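Local atomic coordinates of phospholipase C-beta (PLC-beta) (Sepia officinalis, PDB entry 3QR0), a protein that belongs to the phospholipase C family and combines a PH domain, EF-hand-like helices, a TIM-barrel core made of X and Y regions, and a C2 domain. Residues F253-Q258 with F268-D273; V524-F529 with L550-D555; Y140-L145 with S754-G759. All blocks are in the same frame, centred on the assembly; numbering follows the deposited sequence.

Contact 1 (F253-Q258 with F268-D273); sequences FLNDMQ and FPLYTD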
# COMPACT_ATOMS: atom_id res chain seq x y z
N PHE A 253 23.99 10.40 18.78
CA PHE A 253 23.34 10.55 17.48
C PHE A 253 22.08 9.68 17.39
O PHE A 253 21.01 10.17 17.04
CB PHE A 253 24.33 10.20 16.36
CG PHE A 253 23.70 10.05 15.00
CD1 PHE A 253 23.11 11.13 14.37
CD2 PHE A 253 23.75 8.84 14.33
CE1 PHE A 253 22.55 10.99 13.11
CE2 PHE A 253 23.19 8.70 13.07
CZ PHE A 253 22.59 9.78 12.46
N LEU A 254 22.21 8.41 17.73
CA LEU A 254 21.08 7.48 17.69
C LEU A 254 19.98 7.85 18.68
O LEU A 254 18.79 7.75 18.35
CB LEU A 254 21.54 6.04 17.93
CG LEU A 254 22.46 5.43 16.86
CD1 LEU A 254 22.96 4.05 17.30
CD2 LEU A 254 21.75 5.34 15.55
N ASN A 255 20.36 8.28 19.88
CA ASN A 255 19.40 8.57 20.94
C ASN A 255 18.81 9.99 20.89
O ASN A 255 17.74 10.22 21.46
CB ASN A 255 20.03 8.33 22.32
CG ASN A 255 20.29 6.85 22.61
OD1 ASN A 255 19.67 5.96 22.02
ND2 ASN A 255 21.20 6.58 23.54
N ASP A 256 19.49 10.93 20.24
CA ASP A 256 19.04 12.34 20.20
C ASP A 256 18.43 12.72 18.86
O ASP A 256 17.30 13.18 18.81
CB ASP A 256 20.20 13.31 20.52
CG ASP A 256 20.72 13.16 21.95
OD1 ASP A 256 19.92 12.82 22.85
OD2 ASP A 256 21.93 13.41 22.18
N MET A 257 19.18 12.52 17.78
CA MET A 257 18.73 12.96 16.45
C MET A 257 17.85 11.94 15.73
O MET A 257 16.87 12.31 15.09
CB MET A 257 19.93 13.30 15.57
CG MET A 257 19.53 13.89 14.22
SD MET A 257 20.93 14.33 13.19
CE MET A 257 21.69 15.64 14.14
N GLN A 258 18.21 10.66 15.82
CA GLN A 258 17.48 9.61 15.11
C GLN A 258 16.25 9.10 15.86
O GLN A 258 15.54 8.24 15.36
CB GLN A 258 18.41 8.43 14.81
CG GLN A 258 19.65 8.81 14.01
CD GLN A 258 19.31 9.34 12.63
OE1 GLN A 258 19.39 10.54 12.39
NE2 GLN A 258 18.94 8.44 11.72
N PHE A 268 10.82 1.33 24.36
CA PHE A 268 11.83 1.42 23.31
C PHE A 268 13.17 1.88 23.91
O PHE A 268 13.52 3.05 23.83
CB PHE A 268 11.37 2.38 22.22
CG PHE A 268 10.02 2.04 21.64
CD1 PHE A 268 9.88 1.02 20.71
CD2 PHE A 268 8.88 2.74 22.03
CE1 PHE A 268 8.64 0.70 20.18
CE2 PHE A 268 7.63 2.43 21.51
CZ PHE A 268 7.51 1.41 20.57
N PRO A 269 13.92 0.94 24.52
CA PRO A 269 15.12 1.32 25.28
C PRO A 269 16.12 2.13 24.46
O PRO A 269 16.21 1.96 23.24
CB PRO A 269 15.72 -0.03 25.69
CG PRO A 269 14.60 -1.00 25.60
CD PRO A 269 13.72 -0.52 24.50
N LEU A 270 16.86 3.01 25.13
CA LEU A 270 17.93 3.77 24.49
C LEU A 270 19.07 2.84 24.10
O LEU A 270 19.29 1.83 24.76
CB LEU A 270 18.47 4.85 25.43
CG LEU A 270 17.55 6.03 25.79
CD1 LEU A 270 18.21 6.88 26.86
CD2 LEU A 270 17.23 6.85 24.56
N TYR A 271 19.80 3.19 23.04
CA TYR A 271 21.05 2.51 22.72
C TYR A 271 22.08 2.73 23.83
O TYR A 271 22.18 3.82 24.39
CB TYR A 271 21.62 3.02 21.39
CG TYR A 271 20.91 2.53 20.16
CD1 TYR A 271 19.91 3.29 19.57
CD2 TYR A 271 21.24 1.31 19.57
CE1 TYR A 271 19.25 2.86 18.43
CE2 TYR A 271 20.58 0.86 18.42
CZ TYR A 271 19.59 1.64 17.86
OH TYR A 271 18.93 1.23 16.73
N THR A 272 22.85 1.68 24.12
CA THR A 272 23.92 1.74 25.11
C THR A 272 25.29 1.85 24.43
O THR A 272 25.41 1.67 23.21
CB THR A 272 23.92 0.49 26.00
OG1 THR A 272 24.23 -0.67 25.21
CG2 THR A 272 22.56 0.30 26.69
N ASP A 273 26.32 2.11 25.23
CA ASP A 273 27.72 2.13 24.77
C ASP A 273 28.09 0.81 24.11
O ASP A 273 28.60 0.80 22.99
CB ASP A 273 28.69 2.36 25.93
CG ASP A 273 28.68 3.78 26.45
OD1 ASP A 273 27.84 4.58 26.00
OD2 ASP A 273 29.53 4.10 27.32
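Leu-254 and Tyr-271 open the contact, the leucine reaching the phenol ring with two parts of its side chain. Leu-254 and the following Asn-255 lie within a wider, pi-type turn at the end of the helix, in which Phe-253 O accepts from both Met-257 N and Gln-258 N. The CD1 methyl of the leucine stands over the centre of one ring face, a CH-pi contact in which Leu-254 CD1 is 3.8 Å from the centroid of the Tyr-271 ring. Nearer the backbone, Leu-254 CB packs at 3.6 Å from Tyr-271 CD1. The polar end of the tyrosine is held elsewhere, through a hydrogen bond from its OH group to Glu-310.

One residue on, Asn-255 makes a two-point grip on the backbone of the same tyrosine. Its CG stands anti to its own carbonyl carbon (chi1 -69°), which directs the amide to that backbone. Tyr-271 N donates to Asn-255 OD1 over 3.0 Å along a noticeably bent path (145°), meeting a lone pair in the carbonyl plane. The return bond, from Asn-255 ND2 to Tyr-271 O at 3.0 Å, is straighter (169°) and lies in the amide plane. Because one bond needs an acceptor and the other a donor, the pair fixes which way round the amide sits. OD1 also lies at the edge of the tyrosine ring, while Leu-270 CD2 touches Asn-255 CG at 3.6 Å.

Within the EF-hand-like region this ties the last turns of helix 247-257 to the irregular chain leading into helix 273-288, whose N-cap is Thr-272. Cys-276 of that second helix touches both Leu-254 and Tyr-271, and Asp-273 at its start forms a salt bridge with Arg-251.

Just past the helix end, the side-chain amide of Gln-258 bonds to Tyr-745 and Asn-311.

Contact 2 (V524-F529 with L550-D555); sequences VHFTTF and LNKLKD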
# COMPACT_ATOMS: atom_id res chain seq x y z
N VAL A 524 -29.45 1.54 6.91
CA VAL A 524 -30.74 2.18 7.15
C VAL A 524 -30.70 3.63 6.68
O VAL A 524 -29.63 4.23 6.59
CB VAL A 524 -31.14 2.14 8.65
CG1 VAL A 524 -31.25 0.70 9.14
CG2 VAL A 524 -30.15 2.94 9.50
N HIS A 525 -31.88 4.16 6.39
CA HIS A 525 -32.08 5.57 6.06
C HIS A 525 -31.61 6.44 7.23
O HIS A 525 -32.06 6.26 8.36
CB HIS A 525 -33.58 5.78 5.78
CG HIS A 525 -33.97 7.19 5.47
ND1 HIS A 525 -33.76 7.76 4.23
CD2 HIS A 525 -34.59 8.13 6.22
CE1 HIS A 525 -34.22 9.00 4.24
NE2 HIS A 525 -34.73 9.25 5.43
N PHE A 526 -30.68 7.37 6.98
CA PHE A 526 -30.23 8.29 8.02
C PHE A 526 -31.28 9.39 8.23
O PHE A 526 -31.81 9.93 7.27
CB PHE A 526 -28.88 8.91 7.66
CG PHE A 526 -28.27 9.73 8.77
CD1 PHE A 526 -27.39 9.16 9.67
CD2 PHE A 526 -28.59 11.08 8.91
CE1 PHE A 526 -26.84 9.91 10.70
CE2 PHE A 526 -28.05 11.83 9.94
CZ PHE A 526 -27.16 11.25 10.83
N THR A 527 -31.59 9.69 9.49
CA THR A 527 -32.52 10.77 9.80
C THR A 527 -31.75 11.89 10.49
O THR A 527 -31.42 12.89 9.86
CB THR A 527 -33.71 10.29 10.65
OG1 THR A 527 -33.24 9.61 11.82
CG2 THR A 527 -34.58 9.34 9.85
N THR A 528 -31.44 11.72 11.78
CA THR A 528 -30.61 12.66 12.54
C THR A 528 -29.67 11.91 13.48
O THR A 528 -29.87 10.73 13.76
CB THR A 528 -31.47 13.60 13.42
OG1 THR A 528 -32.18 12.83 14.39
CG2 THR A 528 -32.45 14.41 12.59
N PHE A 529 -28.67 12.62 13.99
CA PHE A 529 -27.78 12.05 15.01
C PHE A 529 -28.53 11.81 16.33
O PHE A 529 -28.30 10.80 17.01
CB PHE A 529 -26.57 12.95 15.22
CG PHE A 529 -25.62 12.98 14.05
CD1 PHE A 529 -25.37 14.16 13.36
CD2 PHE A 529 -24.98 11.82 13.63
CE1 PHE A 529 -24.49 14.18 12.28
CE2 PHE A 529 -24.10 11.83 12.55
CZ PHE A 529 -23.86 13.02 11.87
N LEU A 550 -20.91 15.40 3.69
CA LEU A 550 -20.42 16.78 3.79
C LEU A 550 -21.42 17.71 4.48
O LEU A 550 -21.04 18.56 5.28
CB LEU A 550 -20.08 17.34 2.40
CG LEU A 550 -18.80 16.81 1.77
CD1 LEU A 550 -18.71 17.17 0.29
CD2 LEU A 550 -17.58 17.33 2.53
N ASN A 551 -22.71 17.55 4.17
CA ASN A 551 -23.75 18.31 4.87
C ASN A 551 -23.78 18.02 6.37
O ASN A 551 -23.92 18.94 7.18
CB ASN A 551 -25.13 18.06 4.24
CG ASN A 551 -25.28 18.72 2.88
OD1 ASN A 551 -24.63 19.73 2.60
ND2 ASN A 551 -26.14 18.15 2.03
N LYS A 552 -23.63 16.75 6.75
CA LYS A 552 -23.61 16.39 8.17
C LYS A 552 -22.35 16.92 8.85
O LYS A 552 -22.41 17.46 9.96
CB LYS A 552 -23.69 14.86 8.36
CG LYS A 552 -24.86 14.16 7.66
CD LYS A 552 -26.19 14.89 7.79
CE LYS A 552 -27.29 14.16 7.05
NZ LYS A 552 -28.60 14.87 7.09
N LEU A 553 -21.21 16.78 8.17
CA LEU A 553 -19.92 17.22 8.68
C LEU A 553 -19.92 18.74 8.92
O LEU A 553 -19.40 19.22 9.93
CB LEU A 553 -18.82 16.84 7.68
CG LEU A 553 -17.36 17.04 8.07
CD1 LEU A 553 -17.03 16.31 9.37
CD2 LEU A 553 -16.45 16.57 6.93
N LYS A 554 -20.49 19.48 7.98
CA LYS A 554 -20.57 20.94 8.08
C LYS A 554 -21.64 21.43 9.06
O LYS A 554 -21.50 22.52 9.63
CB LYS A 554 -20.76 21.55 6.69
CG LYS A 554 -19.54 21.37 5.79
CD LYS A 554 -19.61 22.19 4.51
CE LYS A 554 -20.70 21.73 3.58
NZ LYS A 554 -20.77 22.57 2.35
N ASP A 555 -22.70 20.65 9.27
CA ASP A 555 -23.78 21.06 10.18
C ASP A 555 -23.52 20.67 11.64
O ASP A 555 -23.78 21.45 12.55
CB ASP A 555 -25.13 20.45 9.75
CG ASP A 555 -25.70 21.12 8.52
OD1 ASP A 555 -25.28 22.26 8.20
OD2 ASP A 555 -26.59 20.52 7.88
O HOH W 1 -31.11 13.58 7.19
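Lys-552 carries this contact from the helical side, its aliphatic chain running past Phe-526 and Phe-529. The packed part lies at the two phenylalanines. Near the root of the lysine, CB of Lys-552 is 4.0 Å from CZ of Phe-529, which it approaches obliquely. The chain then bends at its second torsion (chi2 -43°) and is extended from there to the ammonium group, so that its outer half runs alongside Phe-526 in the opposite sense to the phenylalanine side chain. Here Lys-552 CE comes within 3.8 Å of Phe-526 CE2. Phe-526 meets the Phe-529 ring edge to face, the CZ atom of Phe-526 standing 3.5 Å above the plane of the Phe-529 ring and offset toward the rim.

The polar end is looser. No direct hydrogen bond crosses between the segments, and Lys-552 NZ stays 4.4 Å from Thr-527 O. A water closes the gap, accepting from Lys-552 NZ at 2.8 Å and donating to Thr-527 O at the same length of 2.8 Å. It lies in the plane of the Phe-526 ring, at its edge, on the more open side of this surface contact. The water probably helps to solvate the ammonium group, which lies near Phe-526.

Both segments belong to the Y half of the TIM barrel. Residues 524-529 follow the parallel strand 522-523 and lead into helix 529-535, capped by Thr-528, while helix 546-555 follows the adjacent strand 540-545. Phe-526 also leans on Ser-542 and Met-544 of that strand, and Phe-560 of helix 557-563 touches both Phe-529 and Lys-552.

Contact 3 (Y140-L145 with S754-G759); sequences YAYNLL and SNRPLG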
# COMPACT_ATOMS: atom_id res chain seq x y z
N TYR A 140 6.62 -14.58 -0.67
CA TYR A 140 7.74 -13.68 -0.97
C TYR A 140 7.27 -12.36 -1.57
O TYR A 140 7.86 -11.31 -1.29
CB TYR A 140 8.77 -14.29 -1.95
CG TYR A 140 9.21 -15.70 -1.64
CD1 TYR A 140 9.37 -16.15 -0.33
CD2 TYR A 140 9.51 -16.57 -2.68
CE1 TYR A 140 9.78 -17.47 -0.08
CE2 TYR A 140 9.92 -17.86 -2.44
CZ TYR A 140 10.05 -18.31 -1.15
OH TYR A 140 10.46 -19.61 -0.94
N ALA A 141 6.23 -12.42 -2.39
CA ALA A 141 5.67 -11.23 -3.04
C ALA A 141 4.97 -10.32 -2.04
O ALA A 141 4.91 -9.11 -2.26
CB ALA A 141 4.69 -11.62 -4.15
N TYR A 142 4.42 -10.90 -0.97
CA TYR A 142 3.72 -10.13 0.06
C TYR A 142 4.50 -10.04 1.37
O TYR A 142 3.93 -9.75 2.42
CB TYR A 142 2.31 -10.68 0.27
CG TYR A 142 1.44 -10.31 -0.91
CD1 TYR A 142 0.66 -9.17 -0.88
CD2 TYR A 142 1.47 -11.05 -2.07
CE1 TYR A 142 -0.11 -8.79 -1.97
CE2 TYR A 142 0.71 -10.68 -3.18
CZ TYR A 142 -0.08 -9.56 -3.12
OH TYR A 142 -0.84 -9.19 -4.21
N ASN A 143 5.80 -10.26 1.31
CA ASN A 143 6.63 -10.15 2.50
C ASN A 143 6.89 -8.67 2.85
O ASN A 143 7.56 -7.95 2.11
CB ASN A 143 7.95 -10.89 2.31
CG ASN A 143 8.73 -11.01 3.60
OD1 ASN A 143 9.26 -10.02 4.10
ND2 ASN A 143 8.80 -12.22 4.14
N LEU A 144 6.36 -8.25 3.99
CA LEU A 144 6.42 -6.84 4.39
C LEU A 144 7.84 -6.34 4.66
O LEU A 144 8.16 -5.20 4.36
CB LEU A 144 5.52 -6.58 5.61
CG LEU A 144 4.02 -6.69 5.30
CD1 LEU A 144 3.19 -6.57 6.58
CD2 LEU A 144 3.60 -5.65 4.26
N LEU A 145 8.69 -7.19 5.23
CA LEU A 145 10.09 -6.81 5.41
C LEU A 145 10.78 -6.54 4.08
O LEU A 145 11.48 -5.55 3.94
CB LEU A 145 10.86 -7.85 6.21
CG LEU A 145 10.50 -7.90 7.69
CD1 LEU A 145 11.25 -9.03 8.38
CD2 LEU A 145 10.82 -6.55 8.35
N SER A 754 0.70 2.24 -6.60
CA SER A 754 0.11 1.09 -5.89
C SER A 754 0.86 0.75 -4.60
O SER A 754 0.56 -0.26 -3.95
CB SER A 754 0.07 -0.14 -6.81
OG SER A 754 1.37 -0.66 -7.04
N ASN A 755 1.83 1.59 -4.24
CA ASN A 755 2.66 1.43 -3.05
C ASN A 755 3.60 0.22 -3.10
O ASN A 755 4.00 -0.29 -2.06
CB ASN A 755 1.82 1.40 -1.76
CG ASN A 755 2.59 1.91 -0.54
OD1 ASN A 755 3.41 2.83 -0.64
ND2 ASN A 755 2.34 1.30 0.62
N ARG A 756 3.98 -0.21 -4.30
CA ARG A 756 5.04 -1.20 -4.44
C ARG A 756 6.38 -0.49 -4.68
O ARG A 756 6.41 0.60 -5.26
CB ARG A 756 4.73 -2.20 -5.56
CG ARG A 756 3.61 -3.19 -5.22
CD ARG A 756 4.00 -4.11 -4.07
NE ARG A 756 3.01 -5.15 -3.79
CZ ARG A 756 2.95 -6.34 -4.38
NH1 ARG A 756 3.83 -6.69 -5.32
NH2 ARG A 756 2.00 -7.20 -4.03
N PRO A 757 7.49 -1.11 -4.25
CA PRO A 757 8.80 -0.46 -4.36
C PRO A 757 9.24 -0.21 -5.81
O PRO A 757 9.10 -1.08 -6.67
CB PRO A 757 9.76 -1.47 -3.69
CG PRO A 757 8.92 -2.46 -3.00
CD PRO A 757 7.59 -2.46 -3.67
N LEU A 758 9.78 0.98 -6.06
CA LEU A 758 10.50 1.24 -7.29
C LEU A 758 11.80 0.44 -7.34
O LEU A 758 12.29 0.12 -8.42
CB LEU A 758 10.84 2.74 -7.43
CG LEU A 758 9.82 3.62 -8.14
CD1 LEU A 758 8.53 3.66 -7.37
CD2 LEU A 758 10.39 5.02 -8.35
N GLY A 759 12.37 0.15 -6.17
CA GLY A 759 13.66 -0.52 -6.06
C GLY A 759 14.69 0.42 -5.44
O GLY A 759 14.49 0.92 -4.32
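A bend at the second torsion of Arg-756 (chi2 -65°), followed by an extended CG-CD step and a last turn about CD-NE (chi4 87°), brings its guanidinium edge-on to the ring of Tyr-142. The tyrosine side chain starts away from the arginine, yet its ring swings far enough for one face to receive NH2. The planes of ring and guanidinium are 89° apart, so the group points into the face and does not lie flat on it. NH2 stands 3.2 Å above the ring plane, displaced from the centre toward the rim, with Arg-756 NH2 only 3.3 Å from Tyr-142 CZ and 3.4 Å from Tyr-142 CE1. This is a cation-pi contact, with Arg-756 CZ 4.9 Å from the centroid of the Tyr-142 ring. The phenol oxygen is not hydrogen-bonded to NH2; it is paired with the backbone carbonyl of Arg-71.

The contact joins two domains far apart in sequence. Tyr-142 is the first residue to leave helical geometry after helix 127-141, the long helix that follows the last sheet strand of the PH domain. Arg-756 lies on the connection between strands 746-751 and 761-771, which share an antiparallel sheet of the C2 beta sandwich.

Over one face of the guanidinium lies the end of the PH helix, where Ala-141 O is 3.9 Å from Arg-756 NH2 without a hydrogen bond. Such a carbonyl would favour the positive charge electrostatically. Stronger partners come from the start of strand 70-75, the edge strand of the PH sheet, and the residues just before it: NH1 donates to the carbonyls of Ala-68 and Val-70, which helps set the rotation of the group. NE makes a weak hydrogen bond to a bound glycerol, to which Asn-755 ND2 also donates.

Overall arrangement
The three contacts do not touch one another. Contact 3 is the most central, its centre about 8 Å from the centre of the chain, and joins chain regions more than 600 residues apart; both other contacts lie in the sequence between its two segments. The centres of contacts 1 and 2 lie about 30 and 31 Å from that of the chain and 48 Å from each other, one in the EF-hand-like helices and one in the Y half of the barrel. From contact 3 the centres are 29 Å to contact 1 and 39 Å to contact 2. None supplies a ligand of the calcium ion, which is bound by Asn-339, Glu-368, Asp-370 and Glu-417. Glycerol lies beside side chains of contacts 1 and 3.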